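TRNA dimethylallyltransferase (Staphylococcus epidermidis ATCC 12228, PDB 3D3Q) probably catalyses transfer of a dimethylallyl group from dimethylallyl diphosphate onto adenine 37 of tRNAs that read codons beginning with uridine. Local coordinates at residues Tyr149-Ser152 with Phe153-Ser157; Ile214-Arg217 with Val218-Leu222; Ile260-Glu263 with Asn264-Lys268. All blocks are in the same frame, centred on the assembly; numbering follows the deposited sequence.

How the contacts relate
All three contacts are local, made along one turn of helix or at a helix end. Contact 1 and contact 2 are partly buried, whereas contact 3 lies at the surface. Contact 1 stands apart, its centre about 45 Å from that of contact 2 and on the opposite side of the chain's centre. Contacts 2 and 3 are neighbours, centres about 13 Å apart, on helices 207-224 and 262-286, which pack together. Their chemistry follows their place: an aromatic pair and an aspartate cap where contact 1 passes from one helix to the next, unbroken backbone bonding beside the P-loop in contact 2, and a serine cap with an isoleucine in contact 3.

Contact 1: residues Tyr149-Ser152 with Phe153-Ser157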
ATOM      1  N   TYR A 149     -18.525 -26.043  -5.409  1.00 43.61           N
ATOM      2  CA  TYR A 149     -19.113 -24.876  -4.776  1.00 41.58           C
ATOM      3  C   TYR A 149     -18.749 -23.615  -5.529  1.00 40.76           C
ATOM      4  O   TYR A 149     -19.593 -22.763  -5.770  1.00 41.07           O
ATOM      5  CB  TYR A 149     -18.630 -24.759  -3.330  1.00 40.50           C
ATOM      6  CG  TYR A 149     -19.150 -23.537  -2.631  1.00 41.41           C
ATOM      7  CD1 TYR A 149     -20.516 -23.328  -2.492  1.00 42.25           C
ATOM      8  CD2 TYR A 149     -18.277 -22.576  -2.119  1.00 42.66           C
ATOM      9  CE1 TYR A 149     -21.011 -22.191  -1.862  1.00 45.05           C
ATOM     10  CE2 TYR A 149     -18.765 -21.427  -1.480  1.00 43.90           C
ATOM     11  CZ  TYR A 149     -20.136 -21.245  -1.357  1.00 44.94           C
ATOM     12  OH  TYR A 149     -20.650 -20.133  -0.725  1.00 46.88           O
ATOM     13  N   LEU A 150     -17.486 -23.492  -5.906  1.00 40.67           N
ATOM     14  CA  LEU A 150     -17.045 -22.310  -6.631  1.00 40.36           C
ATOM     15  C   LEU A 150     -17.744 -22.274  -7.991  1.00 42.74           C
ATOM     16  O   LEU A 150     -18.279 -21.235  -8.385  1.00 44.62           O
ATOM     17  CB  LEU A 150     -15.522 -22.339  -6.796  1.00 38.33           C
ATOM     18  CG  LEU A 150     -14.692 -21.082  -7.094  1.00 36.05           C
ATOM     19  CD1 LEU A 150     -13.870 -21.331  -8.354  1.00 33.03           C
ATOM     20  CD2 LEU A 150     -15.572 -19.841  -7.247  1.00 33.64           C
ATOM     21  N   ALA A 151     -17.763 -23.411  -8.691  1.00 43.61           N
ATOM     22  CA  ALA A 151     -18.403 -23.527 -10.011  1.00 43.09           C
ATOM     23  C   ALA A 151     -19.819 -22.945 -10.054  1.00 44.48           C
ATOM     24  O   ALA A 151     -20.179 -22.221 -10.985  1.00 45.40           O
ATOM     25  CB  ALA A 151     -18.439 -24.989 -10.438  1.00 41.14           C
ATOM     26  N   SER A 152     -20.615 -23.276  -9.044  1.00 43.95           N
ATOM     27  CA  SER A 152     -21.982 -22.800  -8.949  1.00 43.02           C
ATOM     28  C   SER A 152     -22.084 -21.279  -9.127  1.00 44.27           C
ATOM     29  O   SER A 152     -23.071 -20.796  -9.656  1.00 44.19           O
ATOM     30  CB  SER A 152     -22.559 -23.164  -7.594  1.00 41.09           C
ATOM     31  OG  SER A 152     -22.053 -22.283  -6.620  1.00 39.42           O
ATOM     32  N   PHE A 153     -21.082 -20.526  -8.677  1.00 46.29           N
ATOM     33  CA  PHE A 153     -21.120 -19.073  -8.799  1.00 46.52           C
ATOM     34  C   PHE A 153     -20.411 -18.595 -10.023  1.00 45.24           C
ATOM     35  O   PHE A 153     -21.026 -18.139 -10.972  1.00 46.68           O
ATOM     36  CB  PHE A 153     -20.453 -18.379  -7.613  1.00 50.92           C
ATOM     37  CG  PHE A 153     -21.046 -18.719  -6.303  1.00 55.72           C
ATOM     38  CD1 PHE A 153     -22.430 -18.702  -6.135  1.00 57.94           C
ATOM     39  CD2 PHE A 153     -20.230 -19.095  -5.237  1.00 57.22           C
ATOM     40  CE1 PHE A 153     -23.015 -19.065  -4.913  1.00 60.91           C
ATOM     41  CE2 PHE A 153     -20.796 -19.460  -4.010  1.00 60.66           C
ATOM     42  CZ  PHE A 153     -22.197 -19.450  -3.842  1.00 61.35           C
ATOM     43  N   ASP A 154     -19.096 -18.701  -9.991  1.00 44.46           N
ATOM     44  CA  ASP A 154     -18.280 -18.232 -11.089  1.00 44.03           C
ATOM     45  C   ASP A 154     -17.782 -19.387 -11.937  1.00 44.66           C
ATOM     46  O   ASP A 154     -16.786 -20.032 -11.613  1.00 46.30           O
ATOM     47  CB  ASP A 154     -17.118 -17.422 -10.516  1.00 40.35           C
ATOM     48  CG  ASP A 154     -16.307 -16.752 -11.574  1.00 38.26           C
ATOM     49  OD1 ASP A 154     -15.505 -15.875 -11.210  1.00 37.00           O
ATOM     50  OD2 ASP A 154     -16.466 -17.114 -12.758  1.00 36.25           O
ATOM     51  N   LYS A 155     -18.490 -19.648 -13.026  1.00 45.57           N
ATOM     52  CA  LYS A 155     -18.142 -20.744 -13.913  1.00 46.03           C
ATOM     53  C   LYS A 155     -16.793 -20.482 -14.575  1.00 46.09           C
ATOM     54  O   LYS A 155     -15.956 -21.382 -14.689  1.00 45.24           O
ATOM     55  CB  LYS A 155     -19.235 -20.914 -14.967  1.00 46.65           C
ATOM     56  CG  LYS A 155     -19.270 -22.280 -15.630  1.00 49.84           C
ATOM     57  CD  LYS A 155     -19.635 -23.400 -14.648  1.00 52.98           C
ATOM     58  CE  LYS A 155     -21.095 -23.326 -14.184  1.00 55.25           C
ATOM     59  NZ  LYS A 155     -21.502 -24.574 -13.467  1.00 54.84           N
ATOM     60  N   GLU A 156     -16.574 -19.243 -14.995  1.00 47.07           N
ATOM     61  CA  GLU A 156     -15.321 -18.883 -15.643  1.00 47.44           C
ATOM     62  C   GLU A 156     -14.100 -19.147 -14.759  1.00 46.57           C
ATOM     63  O   GLU A 156     -13.089 -19.652 -15.245  1.00 46.78           O
ATOM     64  CB  GLU A 156     -15.359 -17.415 -16.067  1.00 48.84           C
ATOM     65  CG  GLU A 156     -14.081 -16.962 -16.735  1.00 52.49           C
ATOM     66  CD  GLU A 156     -14.336 -15.868 -17.747  1.00 54.35           C
ATOM     67  OE1 GLU A 156     -15.224 -16.063 -18.600  1.00 58.09           O
ATOM     68  OE2 GLU A 156     -13.643 -14.835 -17.715  1.00 54.82           O
ATOM     69  N   SER A 157     -14.194 -18.815 -13.472  1.00 44.68           N
ATOM     70  CA  SER A 157     -13.079 -19.033 -12.550  1.00 44.35           C
ATOM     71  C   SER A 157     -12.796 -20.514 -12.300  1.00 45.30           C
ATOM     72  O   SER A 157     -11.679 -20.989 -12.529  1.00 44.77           O
ATOM     73  CB  SER A 157     -13.332 -18.343 -11.204  1.00 43.50           C
ATOM     74  OG  SER A 157     -12.724 -17.048 -11.147  1.00 41.65           O
TER
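Phe153, four residues after Tyr149, turns the edge of its ring toward the face of the tyrosine. The pair is an offset edge-to-face stack, with ring centroids 4.9 Å apart and planes at 79°, and it is the CE2 corner of Phe153 that comes over the Tyr149 ring. With its CG anti to the backbone N (chi1 177°), Tyr149 lays its ring where the phenylalanine can reach it. Aromatic residues suit both positions, offering flat faces and edges to each other and, from Phe153, to the ring of Tyr176. Over one face of the Phe153 ring sits Ser152 OG, 3.5 Å above the ring centre; that hydroxyl donates back to the carbonyl oxygen Tyr149 O at 2.6 Å, so its proton is spent on the carbonyl. A short hydroxyl suits this place, since it can bond back to its own helix and lie against the phenyl face.

Leu150 contributes at both ends. Its carbonyl oxygen accepts two backbone N-H groups, Phe153 N at 2.9 Å and Asp154 N at 3.1 Å. Its branched end faces the next helix, CD1 lying 4.2 Å from Ser157 CB, and fills the buried side against Val169 and Ile173 of helix 166-179, on which Tyr149 rests as well.

Asp154 is the N-cap of helix 155-160. Its OD2 accepts from Ser157 N at 2.9 Å with an N-H...O angle of 161°, while OD1 takes the Ser157 hydroxyl at 3.0 Å and bonds with Ser184 OG. Both Ser157 donors meet the carboxylate from above its plane. Gripped in this way, the carboxylate is held at the helix start, where the dipole would probably favour its negative charge.

Contact 2: residues Ile214-Arg217 with Val218-Leu222; sequences INKR and VDIML
Ile214 O accepts the backbone N-H of Val218 at 3.0 Å, and a second, weak bond comes to it from Arg217 N. The same Val218 N-H also leans weakly toward Asn215 O at 3.4 Å, but Asn215 O takes its main donor from Asp219 N at 3.2 Å. Further along, Lys216 O receives Ile220 N, and Arg217 O receives Met221 N at 3.1 Å. This is the i to i+4 bonding of an alpha helix, here the later part of helix 207-224, and the side chains it sets out sort by face. Ile214 and Val218, one turn apart, meet through their CG2 methyls at 4.4 Å; beta-branched and apolar, they suit the buried side, where both lie on helix 262-286. Beside them the polar residues reach the same helix: Asp219 OD1 forms a salt bridge with Lys270, and Asn215 OD1 a hydrogen bond with Arg274.

On the same side of the helix as Ile214, Arg217 and Met221 (modelled as selenomethionine) run alongside each other, pointing the same way. The arginine goes straight out through its first two torsions, then bends at the third (54°), and its NH2 comes 4.0 Å from Met221 SE, in an oblique approach. The flexible, polarisable chain of Met221 can lie against a guanidinium without competing for its hydrogen bonds. Arg217 touches Thr16 and Ala17 of the P-loop, which by similarity contribute to the substrate site, so its positive charge is consistent with a pocket that receives diphosphate.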
ATOM      1  N   ILE A 214       3.330  -0.382  14.937  1.00 42.90           N
ATOM      2  CA  ILE A 214       2.774   0.946  14.747  1.00 42.58           C
ATOM      3  C   ILE A 214       2.858   1.713  16.061  1.00 44.04           C
ATOM      4  O   ILE A 214       3.367   2.833  16.097  1.00 44.37           O
ATOM      5  CB  ILE A 214       1.310   0.885  14.262  1.00 42.38           C
ATOM      6  CG1 ILE A 214       1.250   0.206  12.885  1.00 41.56           C
ATOM      7  CG2 ILE A 214       0.718   2.286  14.190  1.00 40.53           C
ATOM      8  CD1 ILE A 214      -0.139  -0.037  12.369  1.00 40.18           C
ATOM      9  N   ASN A 215       2.391   1.126  17.154  1.00 44.37           N
ATOM     10  CA  ASN A 215       2.500   1.847  18.415  1.00 46.12           C
ATOM     11  C   ASN A 215       3.935   2.268  18.652  1.00 45.68           C
ATOM     12  O   ASN A 215       4.194   3.362  19.140  1.00 45.52           O
ATOM     13  CB  ASN A 215       2.028   0.997  19.588  1.00 47.65           C
ATOM     14  CG  ASN A 215       0.573   0.656  19.484  1.00 49.26           C
ATOM     15  OD1 ASN A 215      -0.246   1.500  19.113  1.00 50.48           O
ATOM     16  ND2 ASN A 215       0.229  -0.578  19.820  1.00 50.51           N
ATOM     17  N   LYS A 216       4.869   1.401  18.289  1.00 45.88           N
ATOM     18  CA  LYS A 216       6.273   1.709  18.487  1.00 46.84           C
ATOM     19  C   LYS A 216       6.801   2.784  17.540  1.00 46.74           C
ATOM     20  O   LYS A 216       7.727   3.507  17.883  1.00 46.10           O
ATOM     21  CB  LYS A 216       7.112   0.437  18.366  1.00 48.06           C
ATOM     22  CG  LYS A 216       8.577   0.649  18.697  1.00 51.11           C
ATOM     23  CD  LYS A 216       9.204  -0.561  19.398  1.00 52.88           C
ATOM     24  CE  LYS A 216      10.658  -0.287  19.807  1.00 52.11           C
ATOM     25  NZ  LYS A 216      11.243  -1.402  20.597  1.00 51.76           N
ATOM     26  N   ARG A 217       6.213   2.905  16.357  1.00 47.09           N
ATOM     27  CA  ARG A 217       6.673   3.913  15.413  1.00 47.24           C
ATOM     28  C   ARG A 217       6.148   5.284  15.798  1.00 46.13           C
ATOM     29  O   ARG A 217       6.760   6.309  15.490  1.00 46.25           O
ATOM     30  CB  ARG A 217       6.228   3.555  14.002  1.00 48.37           C
ATOM     31  CG  ARG A 217       6.586   4.571  12.958  1.00 50.40           C
ATOM     32  CD  ARG A 217       6.143   4.058  11.608  1.00 55.04           C
ATOM     33  NE  ARG A 217       4.718   3.686  11.553  1.00 58.04           N
ATOM     34  CZ  ARG A 217       3.711   4.550  11.428  1.00 58.71           C
ATOM     35  NH1 ARG A 217       2.455   4.111  11.384  1.00 58.58           N
ATOM     36  NH2 ARG A 217       3.961   5.853  11.351  1.00 58.89           N
ATOM     37  N   VAL A 218       5.009   5.303  16.476  1.00 46.00           N
ATOM     38  CA  VAL A 218       4.427   6.561  16.903  1.00 46.08           C
ATOM     39  C   VAL A 218       5.282   7.073  18.053  1.00 47.54           C
ATOM     40  O   VAL A 218       5.515   8.270  18.172  1.00 46.77           O
ATOM     41  CB  VAL A 218       2.938   6.379  17.339  1.00 44.61           C
ATOM     42  CG1 VAL A 218       2.375   7.691  17.853  1.00 44.97           C
ATOM     43  CG2 VAL A 218       2.104   5.907  16.163  1.00 41.49           C
ATOM     44  N   ASP A 219       5.774   6.161  18.890  1.00 49.53           N
ATOM     45  CA  ASP A 219       6.618   6.560  20.018  1.00 50.83           C
ATOM     46  C   ASP A 219       7.892   7.196  19.500  1.00 51.42           C
ATOM     47  O   ASP A 219       8.329   8.222  20.011  1.00 52.60           O
ATOM     48  CB  ASP A 219       6.980   5.365  20.906  1.00 51.95           C
ATOM     49  CG  ASP A 219       5.788   4.825  21.679  1.00 54.27           C
ATOM     50  OD1 ASP A 219       4.817   5.592  21.893  1.00 54.93           O
ATOM     51  OD2 ASP A 219       5.827   3.633  22.093  1.00 54.88           O
ATOM     52  N   ILE A 220       8.492   6.583  18.485  1.00 50.93           N
ATOM     53  CA  ILE A 220       9.726   7.108  17.922  1.00 50.35           C
ATOM     54  C   ILE A 220       9.527   8.490  17.310  1.00 50.83           C
ATOM     55  O   ILE A 220      10.345   9.384  17.513  1.00 49.12           O
ATOM     56  CB  ILE A 220      10.283   6.173  16.852  1.00 50.25           C
ATOM     57  CG1 ILE A 220      10.408   4.756  17.408  1.00 49.65           C
ATOM     58  CG2 ILE A 220      11.637   6.676  16.392  1.00 49.47           C
ATOM     59  CD1 ILE A 220      10.818   3.728  16.375  1.00 48.90           C
HETATM   60  N   MSE A 221       8.443   8.662  16.558  1.00 52.75           N
HETATM   61  CA  MSE A 221       8.168   9.950  15.929  1.00 54.09           C
HETATM   62  C   MSE A 221       8.102  11.057  16.977  1.00 53.07           C
HETATM   63  O   MSE A 221       8.695  12.123  16.798  1.00 53.63           O
HETATM   64  CB  MSE A 221       6.847   9.930  15.161  1.00 57.37           C
HETATM   65  CG  MSE A 221       6.729   8.875  14.077  1.00 61.31           C
HETATM   66 SE   MSE A 221       5.268   9.287  12.840  1.00 68.30          SE
HETATM   67  CE  MSE A 221       3.761   9.357  14.069  1.00 66.79           C
ATOM     68  N   LEU A 222       7.368  10.809  18.060  1.00 51.20           N
ATOM     69  CA  LEU A 222       7.243  11.793  19.129  1.00 48.78           C
ATOM     70  C   LEU A 222       8.631  12.066  19.661  1.00 47.82           C
ATOM     71  O   LEU A 222       8.987  13.207  19.946  1.00 46.99           O
ATOM     72  CB  LEU A 222       6.351  11.262  20.259  1.00 47.68           C
ATOM     73  CG  LEU A 222       4.827  11.402  20.136  1.00 47.08           C
ATOM     74  CD1 LEU A 222       4.427  12.868  20.148  1.00 47.95           C
ATOM     75  CD2 LEU A 222       4.359  10.749  18.869  1.00 47.74           C
TER

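Contact 3: residues Ile260-Glu263 with Asn264-Lys268; sequences ISME and NAVEK
Ile260 stands fully extended, both torsions near 180°, which puts its CD1 methyl beside Ala265 and at the end of Lys268. CD1 lies 4.0 Å from Ala265 CB, and it meets the lysine tip to tip; the lysine gets there by folding at its third torsion (-61°). The end of the lysine chain, CE and the ammonium NZ, lies by the Ile260 methyl at the surface. Ile260 also touches Pro254 and Val255 of helix 252-257, apolar company that suits an isoleucine.

Ser261, next in the chain, turns its OG back over the first turn, where it accepts from Asn264 N in a weak bond of 3.3 Å. Its carbonyl oxygen is held more firmly by Ala265 N at 3.0 Å, and Val266 N and Glu267 N go on to Met262 O and Glu263 O, both at 2.9 Å. A short hydroxyl side chain suits this place because it can satisfy an amide that the helix leaves without a carbonyl partner. A serine N-cap, with the apolar residue before it packed on the fifth residue along, is the hydrophobic staple arrangement of a helix N-terminus, here starting helix 262-286.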
ATOM      1  N   ILE A 260      -6.774  19.707  24.214  1.00 43.37           N
ATOM      2  CA  ILE A 260      -6.670  18.282  24.467  1.00 43.46           C
ATOM      3  C   ILE A 260      -5.291  17.966  25.066  1.00 43.92           C
ATOM      4  O   ILE A 260      -4.306  18.664  24.787  1.00 42.74           O
ATOM      5  CB  ILE A 260      -6.929  17.496  23.163  1.00 43.21           C
ATOM      6  CG1 ILE A 260      -6.827  15.995  23.419  1.00 43.70           C
ATOM      7  CG2 ILE A 260      -5.972  17.951  22.072  1.00 43.86           C
ATOM      8  CD1 ILE A 260      -7.147  15.145  22.205  1.00 44.18           C
ATOM      9  N   SER A 261      -5.221  16.938  25.912  1.00 44.15           N
ATOM     10  CA  SER A 261      -3.955  16.572  26.566  1.00 44.65           C
ATOM     11  C   SER A 261      -3.066  15.759  25.646  1.00 44.60           C
ATOM     12  O   SER A 261      -3.550  15.059  24.770  1.00 44.23           O
ATOM     13  CB  SER A 261      -4.222  15.776  27.848  1.00 43.24           C
ATOM     14  OG  SER A 261      -4.835  14.540  27.562  1.00 43.70           O
HETATM   15  N   MSE A 262      -1.760  15.854  25.857  1.00 46.15           N
HETATM   16  CA  MSE A 262      -0.815  15.119  25.034  1.00 47.95           C
HETATM   17  C   MSE A 262      -1.100  13.622  25.098  1.00 46.17           C
HETATM   18  O   MSE A 262      -1.091  12.937  24.076  1.00 45.54           O
HETATM   19  CB  MSE A 262       0.618  15.399  25.499  1.00 51.56           C
HETATM   20  CG  MSE A 262       1.718  14.743  24.659  1.00 56.73           C
HETATM   21 SE   MSE A 262       1.994  15.574  22.914  1.00 68.54          SE
HETATM   22  CE  MSE A 262       0.670  14.558  21.939  1.00 64.64           C
ATOM     23  N   GLU A 263      -1.361  13.123  26.301  1.00 45.51           N
ATOM     24  CA  GLU A 263      -1.641  11.702  26.501  1.00 45.04           C
ATOM     25  C   GLU A 263      -2.790  11.216  25.637  1.00 44.37           C
ATOM     26  O   GLU A 263      -2.627  10.322  24.805  1.00 42.41           O
ATOM     27  CB  GLU A 263      -1.961  11.432  27.973  1.00 45.88           C
ATOM     28  CG  GLU A 263      -0.771  11.661  28.899  1.00 48.51           C
ATOM     29  CD  GLU A 263      -0.674  13.078  29.445  1.00 50.02           C
ATOM     30  OE1 GLU A 263       0.357  13.381  30.085  1.00 50.44           O
ATOM     31  OE2 GLU A 263      -1.624  13.874  29.255  1.00 51.15           O
ATOM     32  N   ASN A 264      -3.955  11.820  25.855  1.00 44.68           N
ATOM     33  CA  ASN A 264      -5.166  11.496  25.115  1.00 44.86           C
ATOM     34  C   ASN A 264      -4.965  11.586  23.596  1.00 44.40           C
ATOM     35  O   ASN A 264      -5.381  10.695  22.846  1.00 44.99           O
ATOM     36  CB  ASN A 264      -6.297  12.420  25.567  1.00 45.20           C
ATOM     37  CG  ASN A 264      -6.811  12.059  26.949  1.00 47.47           C
ATOM     38  OD1 ASN A 264      -7.683  12.726  27.495  1.00 47.36           O
ATOM     39  ND2 ASN A 264      -6.273  10.980  27.520  1.00 49.46           N
ATOM     40  N   ALA A 265      -4.316  12.657  23.152  1.00 43.68           N
ATOM     41  CA  ALA A 265      -4.040  12.866  21.739  1.00 42.84           C
ATOM     42  C   ALA A 265      -3.196  11.724  21.188  1.00 42.53           C
ATOM     43  O   ALA A 265      -3.543  11.119  20.172  1.00 42.36           O
ATOM     44  CB  ALA A 265      -3.318  14.190  21.543  1.00 42.55           C
ATOM     45  N   VAL A 266      -2.083  11.429  21.847  1.00 42.41           N
ATOM     46  CA  VAL A 266      -1.220  10.355  21.390  1.00 43.43           C
ATOM     47  C   VAL A 266      -1.993   9.052  21.327  1.00 44.60           C
ATOM     48  O   VAL A 266      -1.763   8.228  20.444  1.00 44.52           O
ATOM     49  CB  VAL A 266      -0.009  10.176  22.318  1.00 44.20           C
ATOM     50  CG1 VAL A 266       0.835   8.992  21.851  1.00 42.88           C
ATOM     51  CG2 VAL A 266       0.822  11.450  22.318  1.00 43.74           C
ATOM     52  N   GLU A 267      -2.909   8.868  22.271  1.00 46.48           N
ATOM     53  CA  GLU A 267      -3.728   7.664  22.306  1.00 47.56           C
ATOM     54  C   GLU A 267      -4.535   7.543  21.011  1.00 47.85           C
ATOM     55  O   GLU A 267      -4.675   6.452  20.451  1.00 47.49           O
ATOM     56  CB  GLU A 267      -4.685   7.716  23.484  1.00 49.81           C
ATOM     57  CG  GLU A 267      -5.759   6.677  23.376  1.00 55.10           C
ATOM     58  CD  GLU A 267      -5.825   5.777  24.577  1.00 58.36           C
ATOM     59  OE1 GLU A 267      -6.377   6.222  25.612  1.00 60.03           O
ATOM     60  OE2 GLU A 267      -5.299   4.640  24.492  1.00 60.12           O
ATOM     61  N   LYS A 268      -5.064   8.677  20.546  1.00 47.95           N
ATOM     62  CA  LYS A 268      -5.848   8.717  19.318  1.00 48.04           C
ATOM     63  C   LYS A 268      -4.964   8.637  18.077  1.00 47.98           C
ATOM     64  O   LYS A 268      -5.382   8.120  17.040  1.00 48.31           O
ATOM     65  CB  LYS A 268      -6.703   9.986  19.280  1.00 47.51           C
ATOM     66  CG  LYS A 268      -7.770  10.019  20.367  1.00 49.27           C
ATOM     67  CD  LYS A 268      -8.790  11.135  20.154  1.00 50.77           C
ATOM     68  CE  LYS A 268      -8.132  12.524  20.182  1.00 51.57           C
ATOM     69  NZ  LYS A 268      -9.110  13.658  20.049  1.00 50.01           N
TER